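Local coordinates for protein methylxanthine N3-demethylase NdmB (Pseudomonas putida, PDB 6ICL) that removes the N3-methyl group of theobromine and related methylxanthines as formaldehyde, a Rieske non-heme iron oxygenase working in bacterial caffeine degradation, at residues Lys127-Ser130 with Pro131-Ile135. Sequence-based numbering, arbitrary orientation.
Sequences KSIS and PRAKI
With chi1 at 155°, S130 swings its hydroxyl roughly opposite its own backbone N and beside its carbonyl carbon, where OG can meet the amide of R132; I129 in turn sends its CG2 branch anti to the backbone N, toward the far side of the bend. The four residues S130-A133 form a type I beta turn in the loop between strands 118-120 and 137-143 of the Rieske domain. Its closing bond runs from A133 N to S130 O, 3.2 Å long. A second, more bent bond of 2.9 Å links R132 N to S130 OG, so the serine grips the turn through both backbone and side chain. P131 suits the second position: its ring fixes phi near the -60° that a type I turn needs there, and the closing bond of the turn does not need an N-H at this position. An alanine in place of S130 would probably still allow the backbone bond to A133 but is likely to leave the amide of R132 without its hydroxyl partner and the bend less firmly held. R132, at an exposed corner, carries its long chain away from the turn, and NH1 makes a weak hydrogen bond to the backbone O of E330 of a second subunit. A133 then centres an inverse gamma turn, and its backbone hydrogen-bonds with that of C118. The small, buried side chain of A133 packs on W110 and lies about 9 Å from the bound [2Fe-2S] cluster, while I129 also lies on I121. Across the bend, the methyl I129 CG2 rests 3.8 Å from A133 CB.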
loop_
_atom_site.group_PDB
_atom_site.type_symbol
_atom_site.label_atom_id
_atom_site.label_comp_id
_atom_site.label_asym_id
_atom_site.label_seq_id
_atom_site.Cartn_x
_atom_site.Cartn_y
_atom_site.Cartn_z
ATOM N N LYS A 127 -0.439 -46.307 26.146
ATOM C CA LYS A 127 -0.710 -44.894 25.921
ATOM C C LYS A 127 -1.094 -44.370 27.341
ATOM O O LYS A 127 -0.178 -43.894 28.013
ATOM C CB LYS A 127 -1.740 -44.663 24.784
ATOM C CG LYS A 127 -1.242 -45.066 23.377
ATOM C CD LYS A 127 -2.233 -44.725 22.256
ATOM C CE LYS A 127 -3.610 -45.380 22.474
ATOM N NZ LYS A 127 -4.510 -45.316 21.260
ATOM N N SER A 128 -2.327 -44.455 27.878
ATOM C CA SER A 128 -3.612 -44.804 27.263
ATOM C C SER A 128 -4.430 -43.519 27.229
ATOM O O SER A 128 -4.513 -42.810 28.235
ATOM C CB SER A 128 -4.344 -45.895 28.045
ATOM O OG SER A 128 -5.555 -45.408 28.613
ATOM N N ILE A 129 -5.035 -43.216 26.088
ATOM C CA ILE A 129 -5.544 -41.871 25.845
ATOM C C ILE A 129 -6.863 -41.664 26.580
ATOM O O ILE A 129 -7.820 -42.429 26.405
ATOM C CB ILE A 129 -5.685 -41.618 24.337
ATOM C CG1 ILE A 129 -4.317 -41.780 23.682
ATOM C CG2 ILE A 129 -6.257 -40.228 24.065
ATOM C CD1 ILE A 129 -4.350 -41.771 22.211
ATOM N N SER A 130 -6.909 -40.620 27.413
ATOM C CA SER A 130 -8.113 -40.180 28.109
ATOM C C SER A 130 -9.276 -39.954 27.145
ATOM O O SER A 130 -9.063 -39.520 26.006
ATOM C CB SER A 130 -7.821 -38.893 28.880
ATOM O OG SER A 130 -9.005 -38.133 29.074
ATOM N N PRO A 131 -10.517 -40.241 27.556
ATOM C CA PRO A 131 -11.675 -39.873 26.718
ATOM C C PRO A 131 -11.878 -38.365 26.590
ATOM O O PRO A 131 -12.507 -37.917 25.619
ATOM C CB PRO A 131 -12.862 -40.532 27.440
ATOM C CG PRO A 131 -12.250 -41.562 28.350
ATOM C CD PRO A 131 -10.916 -41.007 28.748
ATOM N N ARG A 132 -11.374 -37.580 27.548
ATOM C CA ARG A 132 -11.380 -36.123 27.467
ATOM C C ARG A 132 -10.660 -35.608 26.218
ATOM O O ARG A 132 -10.953 -34.496 25.761
ATOM C CB ARG A 132 -10.738 -35.553 28.742
ATOM C CG ARG A 132 -11.569 -34.510 29.477
ATOM C CD ARG A 132 -11.197 -34.379 30.965
ATOM N NE ARG A 132 -10.048 -33.504 31.246
ATOM C CZ ARG A 132 -10.047 -32.172 31.139
ATOM N NH1 ARG A 132 -8.949 -31.485 31.441
ATOM N NH2 ARG A 132 -11.126 -31.512 30.719
ATOM N N ALA A 133 -9.744 -36.398 25.653
ATOM C CA ALA A 133 -8.929 -35.993 24.509
ATOM C C ALA A 133 -9.703 -36.277 23.227
ATOM O O ALA A 133 -9.504 -37.278 22.533
ATOM C CB ALA A 133 -7.586 -36.711 24.530
ATOM N N LYS A 134 -10.600 -35.364 22.906
ATOM C CA LYS A 134 -11.555 -35.614 21.842
ATOM C C LYS A 134 -12.145 -34.275 21.438
ATOM O O LYS A 134 -12.380 -33.415 22.293
ATOM C CB LYS A 134 -12.637 -36.592 22.306
ATOM C CG LYS A 134 -14.005 -36.410 21.670
ATOM C CD LYS A 134 -14.936 -37.567 22.022
ATOM C CE LYS A 134 -14.519 -38.852 21.304
ATOM N NZ LYS A 134 -14.508 -38.656 19.825
ATOM N N ILE A 135 -12.338 -34.097 20.137
ATOM C CA ILE A 135 -12.923 -32.886 19.584
ATOM C C ILE A 135 -14.237 -33.254 18.909
ATOM O O ILE A 135 -14.423 -34.386 18.452
ATOM C CB ILE A 135 -11.966 -32.196 18.585
ATOM C CG1 ILE A 135 -11.791 -33.053 17.342
ATOM C CG2 ILE A 135 -10.587 -31.938 19.216
ATOM C CD1 ILE A 135 -10.825 -32.467 16.357
#